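Local coordinates for acyl-[acyl-carrier-protein]--UDP-N-acetylglucosamine O-acyltransferase (PDB 4E6U) that transfers an acyl chain from acyl carrier protein to a sugar hydroxyl of UDP-N-acetylglucosamine, the opening step of lipid A synthesis, at residues Leu93-Cys98 against His116-Val121; Thr123-Asp128 against Val141-His146; Ile40-Lys45 against Ile58-Glu63; His11-Ile16 against Gly29-Ile34; Asp17-Ile22 against Gly35-Ile40. All blocks are in the same frame, centred on the assembly; numbering follows the deposited sequence.

All five contacts join neighbouring coils of one left-handed parallel beta-helix, so each pairs a short strand or turn with its equivalent one coil further on. Interactions 4 and 5 alternate along the chain, lie about 12 Å apart between centres and share packing of Ile34 against Ala20 and Ile40. Interaction 3 continues from interaction 5 through the shared Ile40, with centres about 13 Å apart. Interactions 1 and 2 lie further along, their centres again about 13 Å apart, where Leu119 touches Ile125. Interaction 2 holds a 1,2-ethanediol on His127, and interaction 1 reaches the second subunit; LpxA enzymes place their active sites in clefts between subunits, which is consistent with the diol site.

Interaction 1 (Leu93-Cys98 against His116-Val121); sequences LIREHC and HNLLMV
Leu119 and Leu93 lock together two coils of the left-handed parallel beta-helix of the hexapeptide-repeat family: Leu119 N donates to Leu93 O at 2.8 Å, and Arg95 N returns to Leu119 O at 2.9 Å. With Leu93 N bonded to Asn117 O, this is a parallel ladder between strands 93-94 and 118-119. The tight end lies at the turn from Arg95 to Cys98. There Val121 CG1 packs 3.3 Å from Glu96 O and also meets the edge of the His97 ring, close to its plane. Arg95 covers Leu119 O with CB and CG, then bends at chi2 and chi3 (-54° and -56°), which brings NE (3.0 Å) and NH2 (2.9 Å) onto the single oxygen OE1 of Glu96, in the guanidinium plane. Val73 and Ser69 of the second subunit take Arg95 NH2 and Glu96 OE2, so the salt-bridged pair is also bonded to the second subunit. The opposite end is looser: at the partly exposed Leu93, Leu93 CB lies 3.7 Å from Leu118 CD1. Strand 93-94 sits between 63-64 and 118-119 in the sheet; Leu119 packs inward on Leu100 of strand 99-101 and Phe137 of strand 136-137.

Interaction 2 (Thr123-Asp128 against Val141-His146); sequences THIAHD and VGVAGH. With EDO (1,2-ethanediol), chain F.
Asp128 OD2 lies 3.2 Å from His146 CE1 across the contact and is hydrogen-bonded to two groups, His127 ND1 at 2.8 Å and the hydroxyl of Thr104. The imidazole N-H stays close to its own ring plane (8° out) but meets OD2 on its anti side, out of the carboxylate plane. His127 CG is flanked by both backbone N and carbonyl carbon (chi1 60°), a placement that swings the ring across toward the next coil of the left-handed beta-helix. One face of that ring receives Gly145 CA in a CH-pi contact, 4.0 Å from the centroid. Its edge is directed at the face of His146 in an offset edge-to-face pair, with His127 CE1 3.4 Å from His146 NE2. The carboxylate of Asp128 runs alongside the His146 ring, the two planes nearly parallel (17° apart) but offset from each other, and His146 ND1 is bonded in turn to Asp107. Before these turns the coils join as a parallel ladder through His124 N to Val141 O, Val143 N to His124 O and Ala126 N to Val143 O; in the turn His146 N donates to His127 O. Ile125 CD1 lies 3.8 Å from Val143 CG2 on the inner face. His127 NE2 shares a 2.7 Å hydrogen bond with O1 of 1,2-ethanediol, probably from the crystallisation liquor. A carboxylate thus fixes ND1 while NE2 faces a bound hydroxyl, consistent with a substrate-binding cleft.

Interaction 3 (Ile40-Lys45 against Ile58-Glu63); sequences IGAGTK and IGQNNE. With SO4 (sulfate ion), chain C.
Thr44 OG1 bridges two backbone groups of the adjoining coil of the left-handed beta-helix: it donates to Gly59 O at 2.8 Å and accepts from Asn62 N at 3.0 Å. The hydroxyl lies beside its own backbone N (chi1 -77°), the orientation that turns it into the bend at Gly59-Asn62 while CG2 goes to the Asn62 CB side. Around it the turns close with backbone bonds: Gly41 N to Ile58 O, bent to 135°, Asn61 N to Ala42 O at 2.9 Å, and the straighter Lys45 N to Asn62 O at 2.8 Å. The Asn62 side chain is satisfied beyond the contact, its ND2 by Gly89 O and its OD1 by Asn92 N. Water takes over at the surface, where one molecule accepts from Ala42 N at 3.0 Å and donates to Gln60 OE1. At the other end the extended chains of Lys45 and Glu63 run side by side, yet Lys45 NZ stops 4.5 Å from Glu63 OE1, beyond a salt bridge. A second water spans them, and OE1 also bonds to His47 NE2. Lys45 NZ further donates to sulfate O3 at 2.8 Å, the ion probably coming from the crystallisation liquor. The polar groups of the bend are therefore met mainly by protein, whereas the lysine charge is probably balanced through solvent, the nearby carboxylate and an adventitious anion.

Interaction 4 (His11-Ile16 against Gly29-Ile34); sequences HSTAII and GPYCII
Strands 15-16 and 33-34, in neighbouring coils at the N-terminal end of the left-handed beta-helix, run parallel in register, Ile15 N bonding to Cys32 O at 2.9 Å and Ile34 N to Ile15 O at 2.8 Å, after two turns that bring His11 over Pro30. Pro30 CG stands over the centre of the His11 ring, 3.8 Å from its centroid and 13° off the normal, a CH-pi contact. Thr13 OG1 is gripped twice: Tyr31 N donates to it (2.9 Å, 140°), and it shares a 2.8 Å hydrogen bond with His11 ND1, which Thr13 N also reaches at 3.2 Å. A chi1 of 61° gives the hydroxyl this reach; it also lies over a face of the Tyr31 ring, whose OH bonds to Thr13 O of the second subunit. Further on, CD1 of Ile15 meets CD1 of Ile33 at 3.9 Å, and CG1 of Ile16 meets CG1 of Ile34. Strand 33-34 continues the sheet to 51-52, and Ile16 packs inward on Ile28 of strand 27-28.

Interaction 5 (Asp17-Ile22 against Gly35-Ile40); sequences DPSAVI and GPQVTI
One face of the Asp17 carboxylate is laid against Pro36, whose CA sits over Asp17 CG at 3.5 Å, and Ser19 OG reaches OD2 from that same face. Ser19 N comes to Asp17 OD2 from the other face at 2.9 Å, on the anti side and 26° out of plane, which makes an Asx turn. Here the turn forms a corner of the left-handed parallel beta-helix, stacked on Gly35-Gln37 of the next coil. Ser19 OG, which a chi1 of 70° tucks in over its own main chain, links the coils: it donates to Asp17 OD2 at 2.7 Å and accepts from Gln37 N at 2.9 Å. The bent chain of Gln37 folds its amide back until NE2 is 3.6 Å from Ser19 CB. Beyond the corner the strands join through Val21 N to Val38 O and Ile40 N to Val21 O, and a water donates to both Ser19 O and Val38 O. On the inner face Ile22 CD1 lies 3.9 Å from Ile40 CD1. Gly35 O, 3.5 Å from Asp17 CB, is buried here and has no hydrogen-bond partner in the model.

Interaction 1 (Leu93-Cys98 against His116-Val121)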
# COMPACT_ATOMS: atom_id res chain seq x y z
N LEU A 93 -11.20 -11.36 11.39
CA LEU A 93 -11.43 -9.93 11.25
C LEU A 93 -10.80 -9.51 9.95
O LEU A 93 -9.58 -9.66 9.78
CB LEU A 93 -10.79 -9.17 12.40
CG LEU A 93 -11.39 -9.43 13.78
CD1 LEU A 93 -10.50 -8.85 14.88
CD2 LEU A 93 -12.81 -8.87 13.91
N ILE A 94 -11.61 -9.03 9.01
CA ILE A 94 -11.15 -8.59 7.70
C ILE A 94 -11.46 -7.11 7.59
O ILE A 94 -12.62 -6.71 7.48
CB ILE A 94 -11.81 -9.43 6.58
CG1 ILE A 94 -11.41 -10.91 6.73
CG2 ILE A 94 -11.42 -8.89 5.20
CD1 ILE A 94 -12.20 -11.88 5.87
N ARG A 95 -10.42 -6.29 7.68
CA ARG A 95 -10.59 -4.85 7.77
C ARG A 95 -10.79 -4.18 6.40
O ARG A 95 -10.79 -4.83 5.33
CB ARG A 95 -9.40 -4.26 8.51
CG ARG A 95 -9.30 -4.74 9.98
CD ARG A 95 -10.61 -4.50 10.77
NE ARG A 95 -10.95 -3.09 10.70
CZ ARG A 95 -11.02 -2.24 11.72
NH1 ARG A 95 -10.86 -2.65 12.98
NH2 ARG A 95 -11.29 -0.96 11.47
N GLU A 96 -10.99 -2.87 6.45
CA GLU A 96 -11.27 -2.11 5.23
C GLU A 96 -10.26 -2.35 4.14
O GLU A 96 -9.06 -2.48 4.41
CB GLU A 96 -11.34 -0.61 5.51
CG GLU A 96 -12.32 -0.21 6.63
CD GLU A 96 -11.64 -0.05 7.97
OE1 GLU A 96 -11.19 -1.07 8.55
OE2 GLU A 96 -11.54 1.10 8.44
N HIS A 97 -10.73 -2.38 2.89
CA HIS A 97 -9.85 -2.37 1.72
C HIS A 97 -9.06 -3.65 1.49
O HIS A 97 -8.19 -3.68 0.62
CB HIS A 97 -8.90 -1.15 1.72
CG HIS A 97 -9.60 0.16 1.89
ND1 HIS A 97 -9.37 1.00 2.96
CD2 HIS A 97 -10.57 0.75 1.14
CE1 HIS A 97 -10.14 2.07 2.84
NE2 HIS A 97 -10.89 1.93 1.76
N CYS A 98 -9.36 -4.71 2.24
CA CYS A 98 -8.74 -6.00 1.93
C CYS A 98 -9.22 -6.53 0.61
O CYS A 98 -10.30 -6.16 0.11
CB CYS A 98 -9.02 -7.03 3.01
SG CYS A 98 -8.16 -6.70 4.57
N HIS A 116 -9.64 -17.16 13.34
CA HIS A 116 -9.01 -16.29 14.33
C HIS A 116 -7.88 -15.44 13.76
O HIS A 116 -6.95 -15.08 14.48
CB HIS A 116 -8.53 -17.10 15.56
CG HIS A 116 -9.64 -17.79 16.28
ND1 HIS A 116 -10.48 -17.13 17.15
CD2 HIS A 116 -10.06 -19.08 16.25
CE1 HIS A 116 -11.36 -17.98 17.64
NE2 HIS A 116 -11.14 -19.17 17.10
N ASN A 117 -7.98 -15.12 12.47
CA ASN A 117 -7.00 -14.25 11.83
C ASN A 117 -7.42 -12.80 11.90
O ASN A 117 -8.62 -12.51 11.91
CB ASN A 117 -6.83 -14.68 10.38
CG ASN A 117 -6.28 -16.09 10.27
OD1 ASN A 117 -5.13 -16.33 10.63
ND2 ASN A 117 -7.06 -17.01 9.74
N LEU A 118 -6.44 -11.92 11.92
CA LEU A 118 -6.67 -10.47 11.78
C LEU A 118 -5.98 -10.02 10.51
O LEU A 118 -4.75 -10.11 10.40
CB LEU A 118 -6.13 -9.72 12.99
CG LEU A 118 -6.04 -8.20 12.86
CD1 LEU A 118 -7.41 -7.56 12.53
CD2 LEU A 118 -5.47 -7.55 14.13
N LEU A 119 -6.79 -9.59 9.54
CA LEU A 119 -6.30 -9.01 8.29
C LEU A 119 -6.54 -7.52 8.39
O LEU A 119 -7.68 -7.07 8.26
CB LEU A 119 -7.00 -9.63 7.07
CG LEU A 119 -6.55 -11.02 6.63
CD1 LEU A 119 -6.90 -12.07 7.68
CD2 LEU A 119 -7.18 -11.40 5.30
N MET A 120 -5.48 -6.78 8.68
CA MET A 120 -5.61 -5.33 8.82
C MET A 120 -5.83 -4.66 7.49
O MET A 120 -5.82 -5.29 6.43
CB MET A 120 -4.40 -4.74 9.53
CG MET A 120 -4.33 -5.16 10.98
SD MET A 120 -3.01 -4.26 11.83
CE MET A 120 -2.68 -5.34 13.21
N VAL A 121 -6.06 -3.35 7.54
CA VAL A 121 -6.47 -2.62 6.33
C VAL A 121 -5.57 -2.92 5.14
O VAL A 121 -4.34 -2.92 5.26
CB VAL A 121 -6.53 -1.10 6.59
CG1 VAL A 121 -6.69 -0.32 5.32
CG2 VAL A 121 -7.66 -0.75 7.56

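Interaction 2 (Thr123-Asp128 against Val141-His146)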
# COMPACT_ATOMS: atom_id res chain seq x y z
N THR A 123 -5.02 -5.69 3.42
CA THR A 123 -4.35 -7.00 3.26
C THR A 123 -4.84 -7.63 1.97
O THR A 123 -6.05 -7.70 1.72
CB THR A 123 -4.65 -7.96 4.43
OG1 THR A 123 -4.19 -7.37 5.65
CG2 THR A 123 -3.93 -9.30 4.23
N HIS A 124 -3.91 -8.08 1.14
CA HIS A 124 -4.22 -8.83 -0.06
C HIS A 124 -3.83 -10.27 0.10
O HIS A 124 -2.67 -10.57 0.41
CB HIS A 124 -3.48 -8.27 -1.26
CG HIS A 124 -3.68 -9.08 -2.51
ND1 HIS A 124 -4.85 -9.03 -3.23
CD2 HIS A 124 -2.86 -9.95 -3.16
CE1 HIS A 124 -4.75 -9.83 -4.28
NE2 HIS A 124 -3.55 -10.40 -4.26
N ILE A 125 -4.80 -11.15 -0.10
CA ILE A 125 -4.54 -12.59 -0.17
C ILE A 125 -4.82 -13.06 -1.59
O ILE A 125 -5.97 -13.09 -2.03
CB ILE A 125 -5.40 -13.39 0.84
CG1 ILE A 125 -5.25 -12.87 2.27
CG2 ILE A 125 -5.13 -14.91 0.73
CD1 ILE A 125 -3.86 -12.96 2.86
N ALA A 126 -3.77 -13.40 -2.32
CA ALA A 126 -3.87 -13.80 -3.71
C ALA A 126 -4.45 -15.20 -3.89
O ALA A 126 -4.54 -15.99 -2.96
CB ALA A 126 -2.49 -13.75 -4.36
N HIS A 127 -4.81 -15.47 -5.14
CA HIS A 127 -5.23 -16.81 -5.54
C HIS A 127 -4.36 -17.92 -4.96
O HIS A 127 -3.13 -17.83 -4.96
CB HIS A 127 -5.26 -16.92 -7.06
CG HIS A 127 -3.93 -16.67 -7.72
ND1 HIS A 127 -3.03 -17.68 -8.00
CD2 HIS A 127 -3.38 -15.53 -8.19
CE1 HIS A 127 -1.97 -17.16 -8.59
NE2 HIS A 127 -2.15 -15.85 -8.71
N ASP A 128 -5.03 -18.97 -4.49
CA ASP A 128 -4.39 -20.25 -4.12
C ASP A 128 -3.59 -20.20 -2.84
O ASP A 128 -2.93 -21.18 -2.47
CB ASP A 128 -3.53 -20.81 -5.27
CG ASP A 128 -4.30 -20.92 -6.56
OD1 ASP A 128 -5.34 -21.61 -6.56
OD2 ASP A 128 -3.92 -20.27 -7.57
N VAL A 141 -0.20 -5.40 3.74
CA VAL A 141 0.54 -6.63 3.45
C VAL A 141 0.04 -7.25 2.15
O VAL A 141 -1.18 -7.37 1.94
CB VAL A 141 0.46 -7.60 4.63
CG1 VAL A 141 0.90 -9.01 4.21
CG2 VAL A 141 1.33 -7.09 5.77
N GLY A 142 0.96 -7.62 1.27
CA GLY A 142 0.61 -8.28 0.03
C GLY A 142 1.11 -9.70 0.03
O GLY A 142 2.32 -9.93 0.09
N VAL A 143 0.20 -10.65 -0.02
CA VAL A 143 0.56 -12.06 -0.07
C VAL A 143 0.26 -12.55 -1.48
O VAL A 143 -0.89 -12.59 -1.92
CB VAL A 143 -0.23 -12.87 0.96
CG1 VAL A 143 0.29 -14.31 1.01
CG2 VAL A 143 -0.16 -12.22 2.34
N ALA A 144 1.31 -12.91 -2.22
CA ALA A 144 1.16 -13.28 -3.62
C ALA A 144 0.67 -14.72 -3.79
O ALA A 144 0.39 -15.42 -2.82
CB ALA A 144 2.48 -13.03 -4.38
N GLY A 145 0.55 -15.14 -5.04
CA GLY A 145 -0.11 -16.40 -5.34
C GLY A 145 0.52 -17.64 -4.74
O GLY A 145 1.74 -17.76 -4.67
N HIS A 146 -0.32 -18.59 -4.34
CA HIS A 146 0.13 -19.92 -3.89
C HIS A 146 0.98 -19.91 -2.63
O HIS A 146 1.69 -20.87 -2.36
CB HIS A 146 0.91 -20.69 -5.00
CG HIS A 146 0.33 -20.56 -6.38
ND1 HIS A 146 -0.60 -21.45 -6.89
CD2 HIS A 146 0.58 -19.67 -7.37
CE1 HIS A 146 -0.90 -21.10 -8.13
NE2 HIS A 146 -0.21 -20.02 -8.44
C1 EDO F . -1.33 -12.76 -10.01
O1 EDO F . -0.68 -14.03 -10.10
C2 EDO F . -0.53 -11.82 -9.10
O2 EDO F . -0.53 -12.34 -7.76

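Interaction 3 (Ile40-Lys45 against Ile58-Glu63)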
# COMPACT_ATOMS: atom_id res chain seq x y z
N ILE A 40 -22.77 -17.82 3.93
CA ILE A 40 -22.31 -17.02 5.07
C ILE A 40 -22.79 -17.66 6.36
O ILE A 40 -23.99 -17.79 6.59
CB ILE A 40 -22.76 -15.56 4.99
CG1 ILE A 40 -22.36 -14.97 3.64
CG2 ILE A 40 -22.16 -14.77 6.15
CD1 ILE A 40 -22.72 -13.51 3.49
N GLY A 41 -21.82 -18.05 7.18
CA GLY A 41 -22.08 -18.76 8.42
C GLY A 41 -22.56 -17.91 9.57
O GLY A 41 -22.45 -16.68 9.59
N ALA A 42 -23.10 -18.59 10.57
CA ALA A 42 -23.82 -17.96 11.64
C ALA A 42 -22.99 -16.94 12.38
O ALA A 42 -21.81 -17.16 12.67
CB ALA A 42 -24.32 -19.04 12.62
N GLY A 43 -23.62 -15.81 12.69
CA GLY A 43 -22.98 -14.80 13.50
C GLY A 43 -22.01 -13.87 12.76
O GLY A 43 -21.44 -12.97 13.36
N THR A 44 -21.80 -14.12 11.48
CA THR A 44 -20.91 -13.27 10.70
C THR A 44 -21.58 -11.92 10.46
O THR A 44 -22.79 -11.83 10.26
CB THR A 44 -20.51 -13.98 9.40
OG1 THR A 44 -19.51 -14.96 9.72
CG2 THR A 44 -19.92 -13.01 8.36
N LYS A 45 -20.76 -10.88 10.53
CA LYS A 45 -21.20 -9.50 10.28
C LYS A 45 -20.41 -8.87 9.15
O LYS A 45 -19.17 -8.82 9.20
CB LYS A 45 -21.03 -8.63 11.53
CG LYS A 45 -21.32 -7.14 11.30
CD LYS A 45 -21.19 -6.34 12.59
CE LYS A 45 -21.52 -4.88 12.34
NZ LYS A 45 -21.48 -4.08 13.60
N ILE A 58 -18.01 -18.70 3.80
CA ILE A 58 -17.58 -17.94 4.96
C ILE A 58 -18.14 -18.60 6.21
O ILE A 58 -19.33 -18.87 6.28
CB ILE A 58 -18.07 -16.47 4.88
CG1 ILE A 58 -17.46 -15.82 3.63
CG2 ILE A 58 -17.71 -15.69 6.14
CD1 ILE A 58 -18.04 -14.47 3.25
N GLY A 59 -17.28 -18.86 7.19
CA GLY A 59 -17.70 -19.52 8.43
C GLY A 59 -18.41 -18.62 9.41
O GLY A 59 -19.06 -17.64 9.04
N GLN A 60 -18.27 -18.95 10.69
CA GLN A 60 -19.07 -18.33 11.72
C GLN A 60 -18.33 -17.21 12.40
O GLN A 60 -17.10 -17.25 12.53
CB GLN A 60 -19.44 -19.37 12.78
CG GLN A 60 -20.31 -20.51 12.23
CD GLN A 60 -20.80 -21.49 13.30
OE1 GLN A 60 -21.74 -22.24 13.06
NE2 GLN A 60 -20.16 -21.48 14.46
N ASN A 61 -19.07 -16.19 12.83
CA ASN A 61 -18.53 -15.13 13.68
C ASN A 61 -17.37 -14.34 13.08
O ASN A 61 -16.52 -13.83 13.82
CB ASN A 61 -18.19 -15.67 15.08
CG ASN A 61 -19.40 -16.24 15.78
OD1 ASN A 61 -20.44 -15.60 15.85
ND2 ASN A 61 -19.28 -17.45 16.29
N ASN A 62 -17.37 -14.20 11.75
CA ASN A 62 -16.43 -13.31 11.07
C ASN A 62 -16.95 -11.89 11.10
O ASN A 62 -18.14 -11.66 11.28
CB ASN A 62 -16.26 -13.79 9.64
CG ASN A 62 -15.58 -15.14 9.58
OD1 ASN A 62 -14.39 -15.25 9.85
ND2 ASN A 62 -16.33 -16.18 9.24
N GLU A 63 -16.05 -10.95 10.91
CA GLU A 63 -16.45 -9.57 10.75
C GLU A 63 -15.65 -9.00 9.60
O GLU A 63 -14.40 -9.05 9.59
CB GLU A 63 -16.21 -8.78 12.03
CG GLU A 63 -16.78 -7.37 11.97
CD GLU A 63 -16.72 -6.62 13.29
OE1 GLU A 63 -17.24 -5.48 13.34
OE2 GLU A 63 -16.13 -7.13 14.28
S SO4 C . -20.77 -0.32 13.66
O1 SO4 C . -22.09 -0.08 14.25
O2 SO4 C . -19.80 -0.59 14.73
O3 SO4 C . -20.85 -1.49 12.78
O4 SO4 C . -20.35 0.86 12.89
O HOH W 1 -23.24 -21.56 10.24
O HOH W 2 -19.09 -4.76 15.16

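Interaction 4 (His11-Ile16 against Gly29-Ile34)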
# COMPACT_ATOMS: atom_id res chain seq x y z
N HIS A 11 -29.59 -5.15 5.70
CA HIS A 11 -30.11 -3.89 5.19
C HIS A 11 -30.80 -4.11 3.84
O HIS A 11 -30.36 -4.93 3.02
CB HIS A 11 -29.00 -2.86 5.05
CG HIS A 11 -29.54 -1.48 4.95
ND1 HIS A 11 -29.80 -0.88 3.74
CD2 HIS A 11 -29.92 -0.60 5.91
CE1 HIS A 11 -30.31 0.33 3.96
NE2 HIS A 11 -30.38 0.52 5.26
N SER A 12 -31.89 -3.37 3.62
CA SER A 12 -32.69 -3.55 2.40
C SER A 12 -31.96 -3.20 1.11
O SER A 12 -32.39 -3.62 0.04
CB SER A 12 -33.97 -2.72 2.47
OG SER A 12 -33.64 -1.34 2.54
N THR A 13 -30.84 -2.48 1.22
CA THR A 13 -30.06 -2.09 0.03
C THR A 13 -28.95 -3.11 -0.29
O THR A 13 -28.22 -2.98 -1.29
CB THR A 13 -29.40 -0.72 0.19
OG1 THR A 13 -28.50 -0.76 1.29
CG2 THR A 13 -30.46 0.38 0.36
N ALA A 14 -28.78 -4.12 0.56
CA ALA A 14 -27.89 -5.21 0.16
C ALA A 14 -28.51 -5.91 -1.05
O ALA A 14 -29.76 -5.96 -1.21
CB ALA A 14 -27.71 -6.19 1.29
N ILE A 15 -27.68 -6.44 -1.93
CA ILE A 15 -28.16 -7.21 -3.08
C ILE A 15 -27.58 -8.59 -2.96
O ILE A 15 -26.36 -8.76 -2.98
CB ILE A 15 -27.76 -6.55 -4.41
CG1 ILE A 15 -28.34 -5.13 -4.47
CG2 ILE A 15 -28.30 -7.39 -5.59
CD1 ILE A 15 -27.88 -4.31 -5.69
N ILE A 16 -28.46 -9.58 -2.84
CA ILE A 16 -28.08 -10.95 -2.49
C ILE A 16 -28.51 -11.91 -3.57
O ILE A 16 -29.72 -12.05 -3.83
CB ILE A 16 -28.68 -11.35 -1.10
CG1 ILE A 16 -28.21 -10.36 -0.02
CG2 ILE A 16 -28.31 -12.81 -0.78
CD1 ILE A 16 -28.86 -10.55 1.35
N GLY A 29 -24.65 -5.07 6.08
CA GLY A 29 -24.97 -3.65 6.06
C GLY A 29 -25.38 -3.10 4.70
O GLY A 29 -25.45 -3.82 3.70
N PRO A 30 -25.64 -1.79 4.67
CA PRO A 30 -26.09 -1.18 3.44
C PRO A 30 -25.12 -1.33 2.27
O PRO A 30 -23.90 -1.31 2.46
CB PRO A 30 -26.21 0.30 3.80
CG PRO A 30 -26.31 0.37 5.27
CD PRO A 30 -25.62 -0.86 5.81
N TYR A 31 -25.68 -1.52 1.08
CA TYR A 31 -24.92 -1.44 -0.17
C TYR A 31 -23.90 -2.55 -0.31
O TYR A 31 -22.93 -2.39 -1.02
CB TYR A 31 -24.31 -0.03 -0.36
CG TYR A 31 -25.32 1.08 -0.18
CD1 TYR A 31 -25.15 2.11 0.75
CD2 TYR A 31 -26.49 1.07 -0.93
CE1 TYR A 31 -26.12 3.12 0.88
CE2 TYR A 31 -27.46 2.04 -0.78
CZ TYR A 31 -27.28 3.05 0.13
OH TYR A 31 -28.29 4.00 0.22
N CYS A 32 -24.10 -3.66 0.39
CA CYS A 32 -23.30 -4.87 0.15
C CYS A 32 -23.80 -5.64 -1.06
O CYS A 32 -24.99 -5.62 -1.38
CB CYS A 32 -23.36 -5.82 1.36
SG CYS A 32 -22.44 -5.23 2.80
N ILE A 33 -22.87 -6.35 -1.69
CA ILE A 33 -23.19 -7.22 -2.80
C ILE A 33 -22.76 -8.61 -2.43
O ILE A 33 -21.59 -8.83 -2.09
CB ILE A 33 -22.43 -6.78 -4.09
CG1 ILE A 33 -22.70 -5.30 -4.44
CG2 ILE A 33 -22.70 -7.76 -5.25
CD1 ILE A 33 -24.17 -4.98 -4.65
N ILE A 34 -23.70 -9.54 -2.47
CA ILE A 34 -23.40 -10.95 -2.22
C ILE A 34 -23.65 -11.71 -3.51
O ILE A 34 -24.79 -11.79 -3.99
CB ILE A 34 -24.29 -11.53 -1.09
CG1 ILE A 34 -24.24 -10.68 0.18
CG2 ILE A 34 -23.91 -13.00 -0.82
CD1 ILE A 34 -22.85 -10.50 0.78

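Interaction 5 (Asp17-Ile22 against Gly35-Ile40)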
# COMPACT_ATOMS: atom_id res chain seq x y z
N ASP A 17 -27.56 -12.57 -4.21
CA ASP A 17 -27.88 -13.51 -5.28
C ASP A 17 -28.83 -14.61 -4.77
O ASP A 17 -28.67 -15.10 -3.66
CB ASP A 17 -26.61 -14.16 -5.82
CG ASP A 17 -26.84 -14.85 -7.14
OD1 ASP A 17 -26.69 -14.19 -8.17
OD2 ASP A 17 -27.18 -16.07 -7.15
N PRO A 18 -29.85 -14.97 -5.58
CA PRO A 18 -30.78 -16.03 -5.16
C PRO A 18 -30.10 -17.35 -4.80
O PRO A 18 -30.65 -18.10 -4.00
CB PRO A 18 -31.69 -16.20 -6.39
CG PRO A 18 -31.69 -14.82 -7.04
CD PRO A 18 -30.25 -14.36 -6.87
N SER A 19 -28.90 -17.62 -5.33
CA SER A 19 -28.19 -18.86 -4.98
C SER A 19 -27.36 -18.76 -3.71
O SER A 19 -26.78 -19.76 -3.28
CB SER A 19 -27.30 -19.32 -6.12
OG SER A 19 -26.19 -18.42 -6.25
N ALA A 20 -27.30 -17.58 -3.10
CA ALA A 20 -26.61 -17.45 -1.83
C ALA A 20 -27.39 -18.13 -0.70
O ALA A 20 -28.62 -18.28 -0.78
CB ALA A 20 -26.35 -15.96 -1.51
N VAL A 21 -26.68 -18.53 0.34
CA VAL A 21 -27.27 -19.15 1.51
C VAL A 21 -26.73 -18.45 2.74
O VAL A 21 -25.51 -18.37 2.94
CB VAL A 21 -26.97 -20.66 1.58
CG1 VAL A 21 -27.50 -21.25 2.89
CG2 VAL A 21 -27.55 -21.41 0.38
N ILE A 22 -27.64 -17.92 3.55
CA ILE A 22 -27.30 -17.07 4.67
C ILE A 22 -27.77 -17.74 5.94
O ILE A 22 -28.95 -18.06 6.08
CB ILE A 22 -27.99 -15.69 4.54
CG1 ILE A 22 -27.78 -15.05 3.15
CG2 ILE A 22 -27.54 -14.74 5.66
CD1 ILE A 22 -26.34 -14.75 2.81
N GLY A 35 -22.59 -12.25 -4.10
CA GLY A 35 -22.71 -12.89 -5.38
C GLY A 35 -23.19 -14.34 -5.31
O GLY A 35 -23.54 -14.86 -4.25
N PRO A 36 -23.19 -14.99 -6.47
CA PRO A 36 -23.69 -16.36 -6.55
C PRO A 36 -22.81 -17.35 -5.81
O PRO A 36 -21.59 -17.17 -5.69
CB PRO A 36 -23.69 -16.64 -8.05
CG PRO A 36 -22.60 -15.80 -8.59
CD PRO A 36 -22.71 -14.52 -7.78
N GLN A 37 -23.44 -18.43 -5.32
CA GLN A 37 -22.70 -19.52 -4.68
C GLN A 37 -21.88 -19.05 -3.47
O GLN A 37 -20.79 -19.56 -3.20
CB GLN A 37 -21.80 -20.26 -5.69
CG GLN A 37 -22.56 -20.81 -6.89
CD GLN A 37 -23.63 -21.80 -6.48
OE1 GLN A 37 -23.40 -22.66 -5.63
NE2 GLN A 37 -24.80 -21.69 -7.10
N VAL A 38 -22.41 -18.06 -2.76
CA VAL A 38 -21.85 -17.63 -1.50
C VAL A 38 -22.63 -18.21 -0.33
O VAL A 38 -23.87 -18.23 -0.35
CB VAL A 38 -21.80 -16.08 -1.41
CG1 VAL A 38 -21.34 -15.61 -0.03
CG2 VAL A 38 -20.89 -15.54 -2.51
N THR A 39 -21.92 -18.69 0.68
CA THR A 39 -22.53 -19.14 1.92
C THR A 39 -21.93 -18.35 3.04
O THR A 39 -20.71 -18.20 3.09
CB THR A 39 -22.37 -20.67 2.12
OG1 THR A 39 -21.01 -21.01 2.34
CG2 THR A 39 -22.88 -21.42 0.93
N ILE A 40 -22.77 -17.82 3.93
CA ILE A 40 -22.31 -17.02 5.07
C ILE A 40 -22.79 -17.66 6.36
O ILE A 40 -23.99 -17.79 6.59
CB ILE A 40 -22.76 -15.56 4.99
CG1 ILE A 40 -22.36 -14.97 3.64
CG2 ILE A 40 -22.16 -14.77 6.15
CD1 ILE A 40 -22.72 -13.51 3.49
O HOH W 3 -24.61 -20.67 -1.98
O HOH W 4 -25.41 -19.74 -9.29